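Local atomic coordinates of tumour necrosis factor receptor (Ectromelia virus, PDB entry 3ON9), a protein that probably blunts host immune defence by binding tumour necrosis factor and chemokines outside the cell, this chain being its chemokine-binding SECRET domain. Residues A[13-18]-A[121-126]; A[60-65]-A[148-153]; A[84-89]-A[114-119]; A[125-130]-A[142-147]; A[31-36]-A[54-59]. One frame throughout, in Å; residues are numbered along the deposited sequence.

Contact 1 (A[13-18]-A[121-126]); sequences INMYPV and SNLDVY
N14 and D124 exchange a pair of backbone hydrogen bonds: N of N14 reaches O of D124 at 2.8 Å, and N of D124 reaches O of N14 at 2.9 Å. The second of these is almost straight, with an angle of 171° at the hydrogen. One pair further on, N of Y16 gives to O of N122 at 3.0 Å. The carbonyl oxygen of Y16 draws two backbone donors, N of N122 at 2.9 Å and, more weakly, N of S121 at 2.8 Å. S121 and N122 thus share one partner residue, a classic beta bulge at the start of strand 122-130, where that strand pairs with 8-16 in the five-stranded antiparallel layer of the SECRET beta-sandwich. The short hydroxyl arm of S121 sits between the backbone N and the carbonyl carbon (chi1 68°), which brings OG to the edge of the Y16 ring, 3.5 Å from CD2. P17, joined by a cis peptide bond, lays its CB over one face of that ring, offset toward the rim. The face carrying I13, M15, L123 and V125 is apolar here. L123, its CG trans to the main-chain nitrogen (chi1 170°), runs alongside both I13 and M15, its CD1 meeting I13 CG2 at 3.6 Å and M15 CG at 3.9 Å. Beyond them I13 packs on I40 and I87, and M15 on L38, all in the opposing sheet.

Contact 2 (A[60-65]-A[148-153]); sequences DKLATS and YILNVD
N151, whose carbonyl oxygen is touched by L62, folds its side chain back on its own loop. Its OD1 accepts a hydrogen bond from the backbone N of D153 at 3.0 Å, fairly straight at 161° but with the donor standing well above the amide plane. This is an Asx turn, a role asparagine suits because its short side chain carries an acceptor that can reach the amide two residues on. Across the contact no hydrogen bond forms, and branched aliphatic groups do the work. L62, at the start of strand 62-69, has its CG swung away from the amide nitrogen (chi1 174°) and extends toward the loop. One branch, CD1, touches both V152 CG1 and L150 CD1, each at 3.9 Å, while CD2 lies 3.4 Å from O of N151. The L62 and L150 side chains run antiparallel, each passing the other. V152 divides its two methyl groups between neighbours on the strand: CG1 goes to L62, and CG2 lies 3.8 Å from OG1 of T64. The CB atoms of T64 and V152 come within 3.9 Å, so the beta-branched pair meets close to the backbone. The hydroxyl of T64 turns to the side chain of N14 for its polar partner. I155 also packs on L62 and T64. The chemistry implies a loop laid on the sheet by shape and hydrophobicity here, its backbone held by its own turn and by the bonds of Y148 O to N122 ND2 and L150 N to D124 OD2 on strand 122-130.

Contact 3 (A[84-89]-A[114-119]); sequences NLEIKC and TVVGDC
K88 and V116 stand on the same face of two parallel strands, and the lysine chain, bent at chi2 (63°) and again at chi4, folds across the valine with CD 3.7 Å from V116 CB. The second bend brings NZ back to O of C89 at 3.0 Å, so the aliphatic part covers V116 while the ammonium group finds a backbone acceptor. E86, its chain extended, reaches the CG2 methyl of V116, with OE1 at 4.0 Å from it. I87 and V115 point to the opposite face, toward the other layer of the sandwich, where I87 meets I13 and V115 meets L123. Below these side chains the backbones alternate hydrogen bonds as parallel strands do, among them I87 N to T114 O and V116 N to I87 O, both 2.9 Å. G117 leaves the strand with phi at 102°; at these backbone angles, hard against the CB of C89, a residue without a side chain is called for. The chain then curls back so that C119 SG joins C89 SG at 2.0 Å, with a disulfide torsion of -79°. Close to the preferred right angle, this covalent bond looks relaxed; it implies that the end of the strand pair is locked where the hydrogen-bond ladder stops.

Contact 4 (A[125-130]-A[142-147]); sequences VYIVYA and VAYHTS
V125 and Y144, and likewise I127 and V142, are antiparallel pairs joined by two backbone hydrogen bonds each; the shortest runs from Y144 N to V125 O at 2.8 Å, and I127 N reaches V142 O at 2.9 Å. The Y126–A143 pair between them is non-hydrogen-bonded. These bonds close a beta hairpin of strands 122-130 and 140-145, the latter an outermost strand of the five-stranded sheet. Apolar packing fills the inner face. Y144 lies with V125 O at its ring edge and with CD2 3.9 Å from V125 CB, while I127 CD1 comes obliquely to CE2 at 4.2 Å. V142 CG2 meets the edge of the Y129 ring, whose hydroxyl is hydrogen-bonded to E111 OE1. Beta-branched valine and isoleucine suit these extended positions, and the larger tyrosines reach across toward strand 110-116. On the face of Y126 and A143 an aromatic pair adds to the packing. The small A143 lets the Y126 ring come close, CD1 3.8 Å from its CB. H145 holds CG beside its backbone N, opposite the carbonyl carbon (chi1 -51°), which sets CE1 3.3 Å from Y126 OH at the imidazole edge; the ring planes are 71° apart. ND1 of that imidazole bonds D124 OD1, which should fix the rotation of H145.

Contact 5 (A[31-36]-A[54-59]); sequences STISTS and DYYSVV
I33 and Y56 are brought together by their first torsions: Y56 turns its CG away from the main-chain N (chi1 173°), while I33 keeps CG1 opposite the carbonyl carbon (chi1 -63°), an orientation that leaves CG2 trans to the backbone N and 4.0 Å from Y56 CB. The other branch of I33 carries on past D54, with CG1 3.7 Å from OD2, and ends with CD1 3.6 Å from O of Y55. Isoleucine suits the place because its two branches serve different neighbours. The carboxylate of D54 has its polar partner in S25 OG. Farther along, T35 crosses the end of Y56 at about a right angle and presents its methyl group, CG2, 3.7 Å from Y56 OH. Threonine supplies a polar arm as well: one water lies 2.7 Å from T35 OG1 and gives a hydrogen bond to Y56 OH at 2.9 Å. T35 OG1 also bonds N of L38, and Y56 OH bonds O of K20, so the buried hydroxyls are both well satisfied. No direct hydrogen bond joins the two strands, whose axes pass 8.4 Å apart at 15°. F67 adds to the packing beside I33 and D54. Side chains meeting between nearly aligned strands of two different sheets are typical of the interior of a beta-sandwich, the fold of this domain.

From the N terminus, strand 8-16 opens contact 1, which its partner closes only after 102 intervening residues. Nested within that long loop are contact 5, bridging the two sheets, and then contact 3, which pairs strands 82-89 and 110-116 in the six-stranded sheet. Contacts 5 and 3 are in series. Contact 2 starts inside the loop of contact 1 and ends beyond it, so the two cross; it also encloses contacts 3 and 4 and lays the loop after strand 140-145 on the five-stranded sheet. Contact 4 takes over V125 and Y126 from contact 1 and adds the outermost strand, 140-145. L85 of contact 3 packs on V125, joining the two sheets.

Contact 1 (A[13-18]-A[121-126])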
# COMPACT_ATOMS: atom_id res chain seq x y z
N ILE A 13 -0.09 2.16 3.65
CA ILE A 13 -0.52 1.29 4.73
C ILE A 13 -0.25 1.97 6.07
O ILE A 13 0.91 2.23 6.43
CB ILE A 13 0.22 -0.09 4.69
CG1 ILE A 13 0.17 -0.72 3.28
CG2 ILE A 13 -0.38 -1.05 5.70
CD1 ILE A 13 1.39 -0.39 2.38
N ASN A 14 -1.31 2.28 6.82
CA ASN A 14 -1.14 2.93 8.12
C ASN A 14 -1.53 1.97 9.22
O ASN A 14 -2.50 1.23 9.08
CB ASN A 14 -1.97 4.23 8.17
CG ASN A 14 -1.54 5.21 7.10
OD1 ASN A 14 -0.36 5.25 6.74
ND2 ASN A 14 -2.49 5.97 6.56
N MET A 15 -0.74 1.92 10.29
CA MET A 15 -0.84 0.82 11.25
C MET A 15 -0.69 1.29 12.69
O MET A 15 0.12 2.17 12.98
CB MET A 15 0.24 -0.23 10.96
CG MET A 15 0.17 -0.79 9.55
SD MET A 15 1.45 -2.03 9.23
CE MET A 15 2.90 -0.97 9.10
N TYR A 16 -1.45 0.68 13.59
CA TYR A 16 -1.32 0.96 15.01
C TYR A 16 -1.75 -0.27 15.80
O TYR A 16 -2.75 -0.89 15.46
CB TYR A 16 -2.21 2.14 15.40
CG TYR A 16 -1.96 2.63 16.81
CD1 TYR A 16 -1.06 3.66 17.05
CD2 TYR A 16 -2.58 2.03 17.89
CE1 TYR A 16 -0.80 4.10 18.34
CE2 TYR A 16 -2.33 2.47 19.18
CZ TYR A 16 -1.45 3.50 19.39
OH TYR A 16 -1.20 3.93 20.67
N PRO A 17 -0.99 -0.65 16.84
CA PRO A 17 0.28 -0.05 17.26
C PRO A 17 1.47 -0.81 16.67
O PRO A 17 1.39 -2.02 16.46
CB PRO A 17 0.29 -0.29 18.77
CG PRO A 17 -0.60 -1.51 18.98
CD PRO A 17 -1.39 -1.76 17.72
N VAL A 18 2.56 -0.10 16.42
CA VAL A 18 3.81 -0.76 16.07
C VAL A 18 4.82 -0.57 17.19
O VAL A 18 4.78 0.43 17.92
CB VAL A 18 4.41 -0.29 14.71
CG1 VAL A 18 3.44 -0.61 13.57
CG2 VAL A 18 4.76 1.19 14.73
N SER A 121 -4.49 -3.03 16.04
CA SER A 121 -5.79 -2.50 16.45
C SER A 121 -6.39 -1.61 15.36
O SER A 121 -7.61 -1.50 15.26
CB SER A 121 -5.66 -1.72 17.77
OG SER A 121 -4.92 -0.54 17.61
N ASN A 122 -5.54 -1.00 14.53
CA ASN A 122 -6.01 -0.21 13.39
C ASN A 122 -5.13 -0.49 12.19
O ASN A 122 -3.91 -0.44 12.30
CB ASN A 122 -5.95 1.30 13.66
CG ASN A 122 -6.61 1.71 14.97
OD1 ASN A 122 -6.13 1.38 16.05
ND2 ASN A 122 -7.70 2.48 14.86
N LEU A 123 -5.76 -0.76 11.05
CA LEU A 123 -5.03 -0.98 9.81
C LEU A 123 -5.81 -0.29 8.71
O LEU A 123 -6.98 -0.60 8.48
CB LEU A 123 -4.93 -2.48 9.51
CG LEU A 123 -4.42 -2.89 8.12
CD1 LEU A 123 -3.03 -2.27 7.83
CD2 LEU A 123 -4.36 -4.41 7.98
N ASP A 124 -5.17 0.66 8.03
CA ASP A 124 -5.79 1.36 6.90
C ASP A 124 -4.93 1.09 5.68
O ASP A 124 -3.70 1.17 5.75
CB ASP A 124 -5.82 2.87 7.14
CG ASP A 124 -6.55 3.26 8.41
OD1 ASP A 124 -7.65 2.73 8.65
OD2 ASP A 124 -6.03 4.11 9.14
N VAL A 125 -5.57 0.80 4.55
CA VAL A 125 -4.87 0.65 3.29
C VAL A 125 -5.54 1.53 2.23
O VAL A 125 -6.76 1.59 2.14
CB VAL A 125 -4.89 -0.81 2.83
CG1 VAL A 125 -4.30 -0.95 1.43
CG2 VAL A 125 -4.11 -1.65 3.82
N TYR A 126 -4.72 2.24 1.46
CA TYR A 126 -5.21 2.95 0.29
C TYR A 126 -4.42 2.53 -0.93
O TYR A 126 -3.19 2.56 -0.92
CB TYR A 126 -5.10 4.46 0.47
CG TYR A 126 -5.67 4.99 1.76
CD1 TYR A 126 -7.01 5.36 1.87
CD2 TYR A 126 -4.87 5.11 2.88
CE1 TYR A 126 -7.52 5.83 3.07
CE2 TYR A 126 -5.37 5.59 4.09
CZ TYR A 126 -6.69 5.95 4.17
OH TYR A 126 -7.15 6.42 5.39

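Contact 2 (A[60-65]-A[148-153])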
# COMPACT_ATOMS: atom_id res chain seq x y z
N ASP A 60 5.77 7.56 17.84
CA ASP A 60 5.40 6.71 18.96
C ASP A 60 5.07 5.29 18.49
O ASP A 60 5.97 4.53 18.13
CB ASP A 60 4.31 7.33 19.82
CG ASP A 60 4.21 6.71 21.20
OD1 ASP A 60 5.15 6.01 21.64
OD2 ASP A 60 3.18 6.93 21.86
N LYS A 61 3.79 4.92 18.50
CA LYS A 61 3.41 3.58 18.07
C LYS A 61 2.60 3.62 16.78
O LYS A 61 2.01 2.61 16.39
CB LYS A 61 2.63 2.85 19.16
CG LYS A 61 3.41 2.59 20.44
CD LYS A 61 2.52 1.88 21.45
CE LYS A 61 3.32 1.35 22.63
NZ LYS A 61 3.68 2.44 23.58
N LEU A 62 2.58 4.78 16.13
CA LEU A 62 1.80 4.98 14.90
C LEU A 62 2.72 4.97 13.68
O LEU A 62 3.68 5.73 13.62
CB LEU A 62 1.07 6.33 14.96
CG LEU A 62 0.33 6.78 13.69
CD1 LEU A 62 -0.84 5.84 13.41
CD2 LEU A 62 -0.15 8.21 13.87
N ALA A 63 2.41 4.12 12.71
CA ALA A 63 3.23 4.02 11.51
C ALA A 63 2.46 4.42 10.25
O ALA A 63 1.30 4.08 10.09
CB ALA A 63 3.76 2.61 11.35
N THR A 64 3.14 5.15 9.36
CA THR A 64 2.67 5.29 7.99
C THR A 64 3.71 4.63 7.10
O THR A 64 4.90 4.72 7.36
CB THR A 64 2.42 6.76 7.58
OG1 THR A 64 1.84 6.80 6.27
CG2 THR A 64 3.71 7.56 7.59
N SER A 65 3.26 3.95 6.05
CA SER A 65 4.16 3.23 5.17
C SER A 65 3.55 3.18 3.78
O SER A 65 2.38 3.48 3.61
CB SER A 65 4.41 1.81 5.71
OG SER A 65 3.26 0.98 5.61
N TYR A 148 -11.09 2.32 13.47
CA TYR A 148 -11.07 3.77 13.31
C TYR A 148 -9.95 4.16 12.37
O TYR A 148 -8.87 3.55 12.40
CB TYR A 148 -10.93 4.48 14.66
CG TYR A 148 -12.06 4.18 15.61
CD1 TYR A 148 -13.32 4.71 15.40
CD2 TYR A 148 -11.85 3.38 16.72
CE1 TYR A 148 -14.37 4.44 16.27
CE2 TYR A 148 -12.88 3.11 17.60
CZ TYR A 148 -14.14 3.63 17.37
OH TYR A 148 -15.16 3.36 18.25
N ILE A 149 -10.20 5.17 11.55
CA ILE A 149 -9.24 5.62 10.55
C ILE A 149 -8.14 6.47 11.18
O ILE A 149 -8.42 7.48 11.83
CB ILE A 149 -9.95 6.43 9.45
CG1 ILE A 149 -11.06 5.58 8.83
CG2 ILE A 149 -8.95 6.89 8.40
CD1 ILE A 149 -11.90 6.32 7.81
N LEU A 150 -6.90 6.05 10.98
CA LEU A 150 -5.74 6.72 11.56
C LEU A 150 -5.42 8.03 10.87
O LEU A 150 -5.47 8.13 9.64
CB LEU A 150 -4.52 5.79 11.48
CG LEU A 150 -4.64 4.49 12.25
CD1 LEU A 150 -3.54 3.50 11.82
CD2 LEU A 150 -4.64 4.75 13.77
N ASN A 151 -5.07 9.04 11.67
CA ASN A 151 -4.54 10.28 11.12
C ASN A 151 -3.01 10.22 11.15
O ASN A 151 -2.41 10.19 12.22
CB ASN A 151 -5.03 11.48 11.93
CG ASN A 151 -4.58 12.81 11.35
OD1 ASN A 151 -3.96 12.86 10.29
ND2 ASN A 151 -4.91 13.89 12.06
N VAL A 152 -2.41 10.17 9.96
CA VAL A 152 -0.96 10.16 9.85
C VAL A 152 -0.45 11.40 9.13
O VAL A 152 0.69 11.43 8.65
CB VAL A 152 -0.44 8.89 9.12
CG1 VAL A 152 -0.72 7.65 9.95
CG2 VAL A 152 -1.05 8.80 7.73
N ASP A 153 -1.29 12.44 9.05
CA ASP A 153 -0.87 13.67 8.40
C ASP A 153 0.47 14.16 8.94
O ASP A 153 0.73 14.11 10.14
CB ASP A 153 -1.90 14.78 8.61
CG ASP A 153 -3.17 14.58 7.82
OD1 ASP A 153 -3.28 13.58 7.07
OD2 ASP A 153 -4.07 15.44 7.94

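Contact 3 (A[84-89]-A[114-119])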
# COMPACT_ATOMS: atom_id res chain seq x y z
N ASN A 84 -1.89 -6.84 -5.33
CA ASN A 84 -2.14 -7.66 -4.14
C ASN A 84 -1.27 -7.18 -3.01
O ASN A 84 -0.09 -6.87 -3.20
CB ASN A 84 -1.87 -9.15 -4.39
CG ASN A 84 -2.82 -9.76 -5.40
OD1 ASN A 84 -3.98 -9.34 -5.53
ND2 ASN A 84 -2.33 -10.77 -6.12
N LEU A 85 -1.83 -7.13 -1.81
CA LEU A 85 -1.11 -6.63 -0.66
C LEU A 85 -1.44 -7.52 0.52
O LEU A 85 -2.60 -7.81 0.76
CB LEU A 85 -1.60 -5.21 -0.36
CG LEU A 85 -0.79 -4.37 0.60
CD1 LEU A 85 0.60 -4.07 -0.00
CD2 LEU A 85 -1.54 -3.07 0.90
N GLU A 86 -0.42 -7.96 1.23
CA GLU A 86 -0.61 -8.76 2.43
C GLU A 86 0.15 -8.14 3.58
O GLU A 86 1.32 -7.78 3.44
CB GLU A 86 -0.11 -10.19 2.19
CG GLU A 86 -0.13 -11.07 3.44
CD GLU A 86 0.83 -12.25 3.35
OE1 GLU A 86 0.36 -13.37 3.04
OE2 GLU A 86 2.06 -12.06 3.55
N ILE A 87 -0.53 -7.99 4.71
CA ILE A 87 0.11 -7.54 5.94
C ILE A 87 0.21 -8.74 6.88
O ILE A 87 -0.81 -9.30 7.30
CB ILE A 87 -0.68 -6.38 6.61
CG1 ILE A 87 -0.74 -5.15 5.68
CG2 ILE A 87 -0.05 -6.00 7.96
CD1 ILE A 87 -1.82 -5.20 4.61
N LYS A 88 1.44 -9.15 7.18
CA LYS A 88 1.69 -10.37 7.95
C LYS A 88 2.25 -10.07 9.34
O LYS A 88 3.36 -9.55 9.46
CB LYS A 88 2.64 -11.30 7.18
CG LYS A 88 3.24 -12.45 8.00
CD LYS A 88 2.16 -13.41 8.50
CE LYS A 88 2.74 -14.78 8.87
NZ LYS A 88 3.84 -14.69 9.88
N CYS A 89 1.46 -10.40 10.37
CA CYS A 89 1.89 -10.27 11.76
C CYS A 89 2.81 -11.41 12.13
O CYS A 89 2.64 -12.52 11.63
CB CYS A 89 0.69 -10.35 12.71
SG CYS A 89 -0.49 -8.96 12.59
N THR A 114 -5.04 -8.41 2.15
CA THR A 114 -5.15 -9.51 3.09
C THR A 114 -4.38 -9.17 4.36
O THR A 114 -3.34 -8.52 4.28
CB THR A 114 -4.55 -10.79 2.49
OG1 THR A 114 -5.38 -11.25 1.42
CG2 THR A 114 -4.42 -11.88 3.55
N VAL A 115 -4.86 -9.63 5.50
CA VAL A 115 -4.13 -9.48 6.76
C VAL A 115 -4.02 -10.86 7.42
O VAL A 115 -4.95 -11.66 7.35
CB VAL A 115 -4.79 -8.45 7.70
CG1 VAL A 115 -6.25 -8.81 7.99
CG2 VAL A 115 -4.00 -8.31 8.98
N VAL A 116 -2.87 -11.13 8.04
CA VAL A 116 -2.61 -12.41 8.69
C VAL A 116 -2.25 -12.15 10.15
O VAL A 116 -1.18 -11.63 10.46
CB VAL A 116 -1.48 -13.22 7.97
CG1 VAL A 116 -1.43 -14.64 8.52
CG2 VAL A 116 -1.70 -13.25 6.44
N GLY A 117 -3.17 -12.48 11.05
CA GLY A 117 -2.99 -12.20 12.46
C GLY A 117 -3.78 -10.98 12.94
O GLY A 117 -4.33 -10.23 12.15
N ASP A 118 -3.79 -10.79 14.25
CA ASP A 118 -4.57 -9.72 14.85
C ASP A 118 -3.71 -8.77 15.68
O ASP A 118 -4.18 -8.21 16.67
CB ASP A 118 -5.69 -10.31 15.71
CG ASP A 118 -5.17 -11.24 16.80
OD1 ASP A 118 -3.94 -11.41 16.90
OD2 ASP A 118 -6.01 -11.79 17.55
N CYS A 119 -2.47 -8.57 15.24
CA CYS A 119 -1.52 -7.74 15.99
C CYS A 119 -1.83 -6.25 15.88
O CYS A 119 -1.32 -5.45 16.67
CB CYS A 119 -0.08 -8.02 15.55
SG CYS A 119 0.33 -7.58 13.83
O HOH W 1 -3.79 -9.62 -0.71

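Contact 4 (A[125-130]-A[142-147])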
# COMPACT_ATOMS: atom_id res chain seq x y z
N VAL A 125 -5.57 0.80 4.55
CA VAL A 125 -4.87 0.65 3.29
C VAL A 125 -5.54 1.53 2.23
O VAL A 125 -6.76 1.59 2.14
CB VAL A 125 -4.89 -0.81 2.83
CG1 VAL A 125 -4.30 -0.95 1.43
CG2 VAL A 125 -4.11 -1.65 3.82
N TYR A 126 -4.72 2.24 1.46
CA TYR A 126 -5.21 2.95 0.29
C TYR A 126 -4.42 2.53 -0.93
O TYR A 126 -3.19 2.56 -0.92
CB TYR A 126 -5.10 4.46 0.47
CG TYR A 126 -5.67 4.99 1.76
CD1 TYR A 126 -7.01 5.36 1.87
CD2 TYR A 126 -4.87 5.11 2.88
CE1 TYR A 126 -7.52 5.83 3.07
CE2 TYR A 126 -5.37 5.59 4.09
CZ TYR A 126 -6.69 5.95 4.17
OH TYR A 126 -7.15 6.42 5.39
N ILE A 127 -5.13 2.13 -1.97
CA ILE A 127 -4.50 1.86 -3.26
C ILE A 127 -5.07 2.88 -4.23
O ILE A 127 -6.28 2.90 -4.47
CB ILE A 127 -4.80 0.44 -3.74
CG1 ILE A 127 -4.29 -0.56 -2.70
CG2 ILE A 127 -4.13 0.19 -5.11
CD1 ILE A 127 -4.74 -1.98 -2.93
N VAL A 128 -4.21 3.73 -4.77
CA VAL A 128 -4.66 4.91 -5.49
C VAL A 128 -4.06 4.93 -6.88
O VAL A 128 -2.84 4.95 -7.05
CB VAL A 128 -4.26 6.19 -4.74
CG1 VAL A 128 -4.75 7.43 -5.48
CG2 VAL A 128 -4.85 6.16 -3.33
N TYR A 129 -4.93 4.91 -7.88
CA TYR A 129 -4.51 4.97 -9.27
C TYR A 129 -4.84 6.35 -9.81
O TYR A 129 -5.98 6.82 -9.69
CB TYR A 129 -5.27 3.94 -10.08
CG TYR A 129 -5.23 2.52 -9.56
CD1 TYR A 129 -4.34 1.60 -10.09
CD2 TYR A 129 -6.09 2.10 -8.54
CE1 TYR A 129 -4.31 0.30 -9.63
CE2 TYR A 129 -6.07 0.79 -8.08
CZ TYR A 129 -5.17 -0.10 -8.63
OH TYR A 129 -5.13 -1.40 -8.21
N ALA A 130 -3.84 7.00 -10.40
CA ALA A 130 -4.04 8.33 -10.95
C ALA A 130 -3.44 8.49 -12.34
O ALA A 130 -2.33 8.04 -12.60
CB ALA A 130 -3.45 9.39 -10.02
N VAL A 142 -8.98 3.31 -3.64
CA VAL A 142 -9.52 2.08 -3.05
C VAL A 142 -9.11 2.05 -1.58
O VAL A 142 -7.92 1.93 -1.26
CB VAL A 142 -9.01 0.82 -3.76
CG1 VAL A 142 -9.79 -0.39 -3.29
CG2 VAL A 142 -9.13 0.96 -5.28
N ALA A 143 -10.09 2.19 -0.68
CA ALA A 143 -9.79 2.35 0.75
C ALA A 143 -10.26 1.18 1.60
O ALA A 143 -11.34 0.64 1.37
CB ALA A 143 -10.36 3.68 1.28
N TYR A 144 -9.43 0.78 2.56
CA TYR A 144 -9.76 -0.30 3.48
C TYR A 144 -9.47 0.15 4.90
O TYR A 144 -8.46 0.81 5.15
CB TYR A 144 -8.91 -1.54 3.20
CG TYR A 144 -8.89 -2.05 1.77
CD1 TYR A 144 -9.56 -3.20 1.43
CD2 TYR A 144 -8.16 -1.38 0.79
CE1 TYR A 144 -9.54 -3.68 0.12
CE2 TYR A 144 -8.13 -1.86 -0.51
CZ TYR A 144 -8.82 -3.01 -0.83
OH TYR A 144 -8.80 -3.50 -2.12
N HIS A 145 -10.33 -0.22 5.84
CA HIS A 145 -10.12 0.11 7.25
C HIS A 145 -10.61 -1.02 8.15
O HIS A 145 -11.76 -1.45 8.03
CB HIS A 145 -10.90 1.38 7.62
CG HIS A 145 -10.65 2.54 6.70
ND1 HIS A 145 -9.45 3.21 6.65
CD2 HIS A 145 -11.46 3.15 5.80
CE1 HIS A 145 -9.52 4.17 5.75
NE2 HIS A 145 -10.73 4.16 5.22
N THR A 146 -9.76 -1.49 9.07
CA THR A 146 -10.20 -2.50 10.04
C THR A 146 -10.90 -1.91 11.25
O THR A 146 -11.66 -2.61 11.93
CB THR A 146 -9.04 -3.38 10.53
OG1 THR A 146 -8.09 -2.57 11.26
CG2 THR A 146 -8.34 -4.05 9.35
N SER A 147 -10.64 -0.64 11.53
CA SER A 147 -11.19 0.02 12.70
C SER A 147 -11.25 1.52 12.43
O SER A 147 -11.46 1.93 11.29
CB SER A 147 -10.33 -0.28 13.93
OG SER A 147 -10.94 0.17 15.13

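Contact 5 (A[31-36]-A[54-59])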
# COMPACT_ATOMS: atom_id res chain seq x y z
N SER A 31 7.36 -6.87 -3.78
CA SER A 31 8.06 -5.88 -2.99
C SER A 31 7.70 -6.01 -1.51
O SER A 31 6.53 -6.21 -1.16
CB SER A 31 7.71 -4.47 -3.48
OG SER A 31 8.12 -4.27 -4.83
N THR A 32 8.70 -5.90 -0.64
CA THR A 32 8.45 -6.01 0.79
C THR A 32 8.99 -4.85 1.61
O THR A 32 10.07 -4.31 1.32
CB THR A 32 8.98 -7.34 1.37
OG1 THR A 32 10.36 -7.50 1.01
CG2 THR A 32 8.16 -8.53 0.86
N ILE A 33 8.23 -4.48 2.64
CA ILE A 33 8.75 -3.71 3.76
C ILE A 33 8.59 -4.60 4.97
O ILE A 33 7.52 -5.13 5.20
CB ILE A 33 7.92 -2.43 3.97
CG1 ILE A 33 8.02 -1.51 2.75
CG2 ILE A 33 8.34 -1.73 5.27
CD1 ILE A 33 6.88 -0.47 2.66
N SER A 34 9.65 -4.79 5.75
CA SER A 34 9.52 -5.64 6.94
C SER A 34 10.23 -5.09 8.16
O SER A 34 11.35 -4.58 8.07
CB SER A 34 10.06 -7.06 6.65
OG SER A 34 9.59 -7.95 7.65
N THR A 35 9.57 -5.21 9.30
CA THR A 35 10.24 -5.07 10.59
C THR A 35 10.32 -6.49 11.13
O THR A 35 9.96 -7.44 10.42
CB THR A 35 9.44 -4.20 11.56
OG1 THR A 35 8.18 -4.82 11.85
CG2 THR A 35 9.20 -2.84 10.95
N SER A 36 10.77 -6.66 12.36
CA SER A 36 10.83 -7.99 12.94
C SER A 36 9.45 -8.45 13.40
O SER A 36 9.31 -9.58 13.86
CB SER A 36 11.79 -8.03 14.12
OG SER A 36 11.42 -7.08 15.10
N ASP A 54 9.66 3.23 -1.51
CA ASP A 54 8.79 2.90 -0.39
C ASP A 54 9.22 3.64 0.86
O ASP A 54 10.23 4.33 0.87
CB ASP A 54 8.70 1.39 -0.15
CG ASP A 54 10.04 0.74 0.07
OD1 ASP A 54 11.02 1.41 0.47
OD2 ASP A 54 10.10 -0.49 -0.17
N TYR A 55 8.43 3.50 1.92
CA TYR A 55 8.74 4.20 3.16
C TYR A 55 8.01 3.55 4.33
O TYR A 55 7.05 2.83 4.13
CB TYR A 55 8.38 5.69 3.05
CG TYR A 55 6.93 5.95 2.70
CD1 TYR A 55 5.97 6.11 3.70
CD2 TYR A 55 6.52 6.03 1.38
CE1 TYR A 55 4.65 6.36 3.38
CE2 TYR A 55 5.20 6.26 1.05
CZ TYR A 55 4.26 6.43 2.06
OH TYR A 55 2.94 6.67 1.73
N TYR A 56 8.52 3.81 5.53
CA TYR A 56 7.94 3.32 6.77
C TYR A 56 8.45 4.27 7.85
O TYR A 56 9.66 4.34 8.11
CB TYR A 56 8.40 1.87 7.04
CG TYR A 56 8.00 1.32 8.39
CD1 TYR A 56 6.76 0.72 8.58
CD2 TYR A 56 8.87 1.38 9.47
CE1 TYR A 56 6.39 0.22 9.83
CE2 TYR A 56 8.51 0.89 10.72
CZ TYR A 56 7.27 0.30 10.89
OH TYR A 56 6.92 -0.20 12.12
N SER A 57 7.55 5.03 8.44
CA SER A 57 7.93 6.09 9.35
C SER A 57 6.98 6.10 10.55
O SER A 57 5.76 5.95 10.38
CB SER A 57 7.90 7.44 8.62
OG SER A 57 8.43 8.47 9.43
N VAL A 58 7.54 6.29 11.74
CA VAL A 58 6.81 6.06 12.97
C VAL A 58 6.84 7.28 13.91
O VAL A 58 7.88 7.95 14.06
CB VAL A 58 7.39 4.83 13.73
CG1 VAL A 58 6.67 4.65 15.06
CG2 VAL A 58 7.27 3.57 12.87
N VAL A 59 5.71 7.55 14.55
CA VAL A 59 5.64 8.51 15.63
C VAL A 59 4.99 7.77 16.78
O VAL A 59 3.83 7.37 16.69
CB VAL A 59 4.78 9.73 15.27
CG1 VAL A 59 4.56 10.62 16.49
CG2 VAL A 59 5.44 10.50 14.13
O HOH W 2 6.48 -2.97 12.84